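Local coordinates for protein AtxE2 (Asticcacaulis excentricus, PDB 5TXE) that hydrolyses the isopeptide bond of the lasso peptides astexin-2 and astexin-3, recognising their knotted shape and converting them to linear peptides, at residues A[52-57]-A[370-375]; A[352-357]-A[361-366]. The protein carries 1 engineered substitution. All blocks are in the same frame, centred on the assembly; numbering follows the deposited sequence.

Interaction 1: A[52-57]-A[370-375]; sequences MSASET and QPRRLV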
loop_
_atom_site.group_PDB
_atom_site.type_symbol
_atom_site.label_atom_id
_atom_site.label_comp_id
_atom_site.label_asym_id
_atom_site.label_seq_id
_atom_site.Cartn_x
_atom_site.Cartn_y
_atom_site.Cartn_z
ATOM N N MET A 52 -0.141 -2.084 -5.311
ATOM C CA MET A 52 -1.413 -1.870 -4.676
ATOM C C MET A 52 -1.583 -0.462 -4.156
ATOM O O MET A 52 -2.578 0.169 -4.425
ATOM C CB MET A 52 -1.606 -2.825 -3.501
ATOM C CG MET A 52 -1.689 -4.274 -3.970
ATOM S SD MET A 52 -2.179 -5.405 -2.629
ATOM C CE MET A 52 -3.233 -4.301 -1.653
ATOM N N SER A 53 -0.616 0.002 -3.401
ATOM C CA SER A 53 -0.712 1.285 -2.764
ATOM C C SER A 53 0.276 2.202 -3.425
ATOM O O SER A 53 1.448 2.112 -3.181
ATOM C CB SER A 53 -0.407 1.156 -1.272
ATOM O OG SER A 53 -0.289 2.439 -0.698
ATOM N N ALA A 54 -0.203 3.079 -4.287
ATOM C CA ALA A 54 0.667 3.885 -5.100
ATOM C C ALA A 54 0.542 5.336 -4.720
ATOM O O ALA A 54 -0.522 5.790 -4.355
ATOM C CB ALA A 54 0.279 3.735 -6.542
ATOM N N SER A 55 1.637 6.064 -4.843
ATOM C CA SER A 55 1.600 7.487 -4.557
ATOM C C SER A 55 2.345 8.272 -5.649
ATOM O O SER A 55 2.658 7.750 -6.748
ATOM C CB SER A 55 2.198 7.730 -3.161
ATOM O OG SER A 55 3.586 7.429 -3.190
ATOM N N GLU A 56 2.680 9.520 -5.349
ATOM C CA GLU A 56 3.259 10.424 -6.360
ATOM C C GLU A 56 4.478 9.944 -7.071
ATOM O O GLU A 56 4.614 10.185 -8.249
ATOM C CB GLU A 56 3.595 11.801 -5.753
ATOM C CG GLU A 56 2.401 12.657 -5.417
ATOM C CD GLU A 56 1.972 12.474 -3.980
ATOM O OE1 GLU A 56 2.015 11.317 -3.460
ATOM O OE2 GLU A 56 1.612 13.495 -3.355
ATOM N N THR A 57 5.360 9.264 -6.373
ATOM C CA THR A 57 6.605 8.806 -6.960
ATOM C C THR A 57 6.604 7.348 -7.368
ATOM O O THR A 57 7.650 6.778 -7.669
ATOM C CB THR A 57 7.784 9.017 -5.969
ATOM O OG1 THR A 57 7.558 8.232 -4.822
ATOM C CG2 THR A 57 7.836 10.453 -5.471
ATOM N N GLN A 370 -13.425 6.185 -8.812
ATOM C CA GLN A 370 -12.652 5.997 -10.042
ATOM C C GLN A 370 -11.431 5.159 -9.754
ATOM O O GLN A 370 -10.499 5.622 -9.140
ATOM C CB GLN A 370 -12.165 7.378 -10.553
ATOM C CG GLN A 370 -11.186 7.340 -11.714
ATOM C CD GLN A 370 -11.854 6.742 -12.922
ATOM O OE1 GLN A 370 -12.756 7.348 -13.444
ATOM N NE2 GLN A 370 -11.475 5.507 -13.319
ATOM N N PRO A 371 -11.412 3.916 -10.208
ATOM C CA PRO A 371 -10.210 3.098 -10.059
ATOM C C PRO A 371 -9.083 3.643 -10.894
ATOM O O PRO A 371 -9.295 4.446 -11.782
ATOM C CB PRO A 371 -10.593 1.706 -10.581
ATOM C CG PRO A 371 -12.003 1.799 -11.019
ATOM C CD PRO A 371 -12.547 3.181 -10.789
ATOM N N ARG A 372 -7.898 3.159 -10.630
ATOM C CA ARG A 372 -6.756 3.687 -11.246
ATOM C C ARG A 372 -6.819 3.637 -12.793
ATOM O O ARG A 372 -7.085 2.588 -13.412
ATOM C CB ARG A 372 -5.508 2.975 -10.730
ATOM C CG ARG A 372 -4.267 3.807 -10.797
ATOM C CD ARG A 372 -3.098 3.126 -10.092
ATOM N NE ARG A 372 -3.330 3.117 -8.661
ATOM C CZ ARG A 372 -2.760 2.262 -7.827
ATOM N NH1 ARG A 372 -1.903 1.344 -8.267
ATOM N NH2 ARG A 372 -3.012 2.331 -6.533
ATOM N N ARG A 373 -6.531 4.792 -13.391
ATOM C CA ARG A 373 -6.480 4.939 -14.815
ATOM C C ARG A 373 -5.409 5.944 -15.171
ATOM O O ARG A 373 -4.828 6.604 -14.285
ATOM C CB ARG A 373 -7.824 5.465 -15.275
ATOM C CG ARG A 373 -8.120 6.808 -14.702
ATOM C CD ARG A 373 -9.272 7.492 -15.372
ATOM N NE ARG A 373 -9.542 8.721 -14.666
ATOM C CZ ARG A 373 -10.516 9.606 -14.954
ATOM N NH1 ARG A 373 -11.373 9.432 -15.958
ATOM N NH2 ARG A 373 -10.637 10.679 -14.196
ATOM N N LEU A 374 -5.135 6.044 -16.457
ATOM C CA LEU A 374 -4.234 7.072 -16.956
ATOM C C LEU A 374 -5.024 8.289 -17.461
ATOM O O LEU A 374 -6.075 8.159 -18.059
ATOM C CB LEU A 374 -3.369 6.548 -18.072
ATOM C CG LEU A 374 -2.064 5.801 -17.795
ATOM C CD1 LEU A 374 -1.919 5.317 -16.382
ATOM C CD2 LEU A 374 -1.874 4.707 -18.801
ATOM N N VAL A 375 -4.421 9.450 -17.284
ATOM C CA VAL A 375 -5.036 10.736 -17.435
ATOM C C VAL A 375 -3.954 11.665 -17.951
ATOM O O VAL A 375 -2.753 11.399 -17.730
ATOM C CB VAL A 375 -5.548 11.056 -16.025
ATOM C CG1 VAL A 375 -4.911 12.230 -15.335
ATOM C CG2 VAL A 375 -7.028 10.871 -15.885
#
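Arg372 reaches across to Met52 and Ala54, spanning a gap in which the closest CA atoms, those of Ala54 and Arg372, stay 9.6 Å apart. Its CB heads toward residues 52-57, and CG then lies against the methyl of Ala364. The chain bends at the bond between CG and CD (chi3 -70°), beyond which NE forms a salt bridge with Glu366. At the tip, NH1 donates to the backbone carbonyls of Ile49 and Thr51, with Asp48 only a long, weak ion-pair partner. NH2 completes the grip on the loop: it donates to Met52 O at 3.1 Å with a fairly straight N-H...O angle of 154°. The donor stands above the Met52 carbonyl plane, 49° out of it, and the oxygen lies near the rim of the guanidinium. Ala54 covers one face of the same group, its CB 3.6 Å from both CZ and NH2 of Arg372. Bonds from all three nitrogens, with the Ala54 methyl over one face, fix the rotation of the buried guanidinium. The Met52 side chain points the other way, about 9 Å from that of His638, probably a member of the charge relay, and Ser53 packs against the bound peptide. The arrangement is a buried arginine tying the loop between strands 48-49 and 61-63 to a beta-propeller blade, beside the substrate and active site of a prolyl oligopeptidase-type enzyme.

Interaction 2: A[352-357]-A[361-366]; sequences QGCERQ and LICAQE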
loop_
_atom_site.group_PDB
_atom_site.type_symbol
_atom_site.label_atom_id
_atom_site.label_comp_id
_atom_site.label_asym_id
_atom_site.label_seq_id
_atom_site.Cartn_x
_atom_site.Cartn_y
_atom_site.Cartn_z
ATOM N N GLN A 352 -0.379 9.731 -9.651
ATOM C CA GLN A 352 0.704 8.833 -9.362
ATOM C C GLN A 352 1.591 8.659 -10.582
ATOM O O GLN A 352 1.099 8.514 -11.705
ATOM C CB GLN A 352 0.083 7.479 -8.986
ATOM C CG GLN A 352 -0.796 7.547 -7.751
ATOM C CD GLN A 352 -1.973 6.592 -7.810
ATOM O OE1 GLN A 352 -2.548 6.349 -8.869
ATOM N NE2 GLN A 352 -2.388 6.110 -6.663
ATOM N N GLY A 353 2.888 8.620 -10.368
ATOM C CA GLY A 353 3.818 8.255 -11.436
ATOM C C GLY A 353 3.965 9.240 -12.586
ATOM O O GLY A 353 4.505 8.891 -13.657
ATOM N N CYS A 354 3.471 10.450 -12.374
ATOM C CA CYS A 354 3.384 11.440 -13.432
ATOM C C CYS A 354 4.735 11.705 -14.091
ATOM O O CYS A 354 5.762 11.808 -13.425
ATOM C CB CYS A 354 2.890 12.758 -12.884
ATOM S SG CYS A 354 1.228 12.837 -12.151
ATOM N N GLU A 355 4.714 11.835 -15.399
ATOM C CA GLU A 355 5.880 12.237 -16.188
ATOM C C GLU A 355 5.467 13.294 -17.236
ATOM O O GLU A 355 4.296 13.302 -17.740
ATOM C CB GLU A 355 6.484 11.033 -16.896
ATOM C CG GLU A 355 7.202 10.063 -15.946
ATOM C CD GLU A 355 8.030 9.006 -16.695
ATOM O OE1 GLU A 355 7.937 8.905 -17.941
ATOM O OE2 GLU A 355 8.766 8.245 -16.038
ATOM N N ARG A 356 6.395 14.211 -17.556
ATOM C CA ARG A 356 6.037 15.356 -18.431
ATOM C C ARG A 356 6.412 15.120 -19.876
ATOM O O ARG A 356 7.487 14.624 -20.167
ATOM C CB ARG A 356 6.712 16.620 -17.921
ATOM C CG ARG A 356 6.300 17.922 -18.613
ATOM C CD ARG A 356 6.975 19.151 -17.993
ATOM N NE ARG A 356 8.425 19.090 -18.093
ATOM C CZ ARG A 356 9.099 19.305 -19.216
ATOM N NH1 ARG A 356 8.480 19.709 -20.338
ATOM N NH2 ARG A 356 10.402 19.167 -19.207
ATOM N N GLN A 357 5.481 15.446 -20.758
ATOM C CA GLN A 357 5.730 15.612 -22.198
ATOM C C GLN A 357 5.298 17.044 -22.590
ATOM O O GLN A 357 4.090 17.349 -22.643
ATOM C CB GLN A 357 4.885 14.627 -23.033
ATOM C CG GLN A 357 4.837 14.935 -24.547
ATOM C CD GLN A 357 3.435 14.823 -25.123
ATOM O OE1 GLN A 357 2.520 15.540 -24.705
ATOM N NE2 GLN A 357 3.251 13.938 -26.092
ATOM N N LEU A 361 1.263 16.690 -18.412
ATOM C CA LEU A 361 1.651 15.665 -17.494
ATOM C C LEU A 361 0.819 14.430 -17.878
ATOM O O LEU A 361 -0.379 14.531 -18.097
ATOM C CB LEU A 361 1.289 16.144 -16.090
ATOM C CG LEU A 361 2.250 15.889 -14.964
ATOM C CD1 LEU A 361 3.694 16.185 -15.360
ATOM C CD2 LEU A 361 1.842 16.734 -13.778
ATOM N N ILE A 362 1.470 13.291 -17.988
ATOM C CA ILE A 362 0.763 12.025 -18.078
ATOM C C ILE A 362 0.876 11.309 -16.747
ATOM O O ILE A 362 1.993 11.034 -16.290
ATOM C CB ILE A 362 1.362 11.161 -19.177
ATOM C CG1 ILE A 362 1.010 11.827 -20.517
ATOM C CG2 ILE A 362 0.675 9.813 -19.261
ATOM C CD1 ILE A 362 1.984 12.799 -21.074
ATOM N N CYS A 363 -0.263 10.987 -16.171
ATOM C CA CYS A 363 -0.356 10.447 -14.804
ATOM C C CYS A 363 -1.259 9.216 -14.684
ATOM O O CYS A 363 -2.222 9.065 -15.440
ATOM C CB CYS A 363 -0.991 11.497 -13.893
ATOM S SG CYS A 363 -0.109 13.056 -13.850
ATOM N N ALA A 364 -1.009 8.376 -13.683
ATOM C CA ALA A 364 -2.091 7.541 -13.200
ATOM C C ALA A 364 -2.903 8.381 -12.242
ATOM O O ALA A 364 -2.367 9.251 -11.585
ATOM C CB ALA A 364 -1.548 6.302 -12.489
ATOM N N GLN A 365 -4.193 8.085 -12.108
ATOM C CA GLN A 365 -5.065 8.866 -11.247
ATOM C C GLN A 365 -6.169 7.980 -10.714
ATOM O O GLN A 365 -6.596 7.025 -11.387
ATOM C CB GLN A 365 -5.694 9.995 -12.057
ATOM C CG GLN A 365 -6.625 10.923 -11.274
ATOM C CD GLN A 365 -8.094 10.564 -11.393
ATOM O OE1 GLN A 365 -8.552 10.024 -12.393
ATOM N NE2 GLN A 365 -8.861 10.915 -10.378
ATOM N N GLU A 366 -6.626 8.282 -9.506
ATOM C CA GLU A 366 -7.762 7.587 -8.915
ATOM C C GLU A 366 -8.474 8.462 -7.920
ATOM O O GLU A 366 -7.901 9.418 -7.428
ATOM C CB GLU A 366 -7.316 6.259 -8.260
ATOM C CG GLU A 366 -6.260 6.394 -7.241
ATOM C CD GLU A 366 -5.953 5.072 -6.560
ATOM O OE1 GLU A 366 -6.853 4.600 -5.823
ATOM O OE2 GLU A 366 -4.813 4.553 -6.696
#
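Glu366 OE2 is gripped by two donors: Gln352 NE2 binds it at 2.9 Å, almost perfectly straight at 174°, and it is shared with the salt-bridged NE of Arg372. The Gln352 bond lies in the plane of the amide but meets the carboxylate from above its plane, the two flat groups being 74° apart and the side chains crossing at about a right angle. Glu366 CG lies between its backbone N and carbonyl carbon (chi1 56°), and the chain runs extended from there, which brings the carboxylate to the amide. The other carboxylate oxygen accepts the backbone N of Phe443, and Gln352 NE2 also donates to Ala54 O, so both N-H groups of NE2 are probably used and both carboxylate oxygens have partners. With an alanine in place of Gln352, Ala54 O and Glu366 OE2 would probably each lose a donor, and the carboxylate would be freer to turn. At the backbone of the same residue, Gln352 and Ala364 form an antiparallel hydrogen-bonded pair (Gln352 N to Ala364 O, 2.8 Å), and the Ala364 methyl sits 3.5 Å from Gln352 O. Farther along, Glu355 and Ile362 pair in the same way, with Ile362 N 2.8 Å from Glu355 O, but the register has slipped by one residue. Gly353, at a positive phi, lies in this beta bulge, and Cys354 brings its CA within 3.2 Å of Ile362 O in a CH...O contact. Cys354 SG is joined to Cys363 SG by a disulfide (2.2 Å), stapling the strands at the bulge itself. Leu361 CG packs on Cys354 CB at 3.8 Å, and both residues touch Trp308 of the neighbouring sheet. This is a beta hairpin with a bulged edge strand and a cross-strand disulfide, forming half of a four-stranded antiparallel propeller blade.

The two contacts lie with centres about 9 Å apart in the beta-propeller. Interaction 2 is nested inside the long loop closed by interaction 1: the chain runs from 52-57 through several other blades before it reaches 352-357, 361-366 and 370-375 in close succession. Strands 360-367 and 373-378 are neighbours in one sheet, where Arg373 O and Gln365 N lie 2.7 Å apart in a probable hydrogen bond. Interaction 2 thus builds the hairpin at one side of the blade, while interaction 1 joins that blade to the N-terminal loop. The backbones of Glu56 and Gly353 bond directly, linking the bulged hairpin to a loop that touches the substrate.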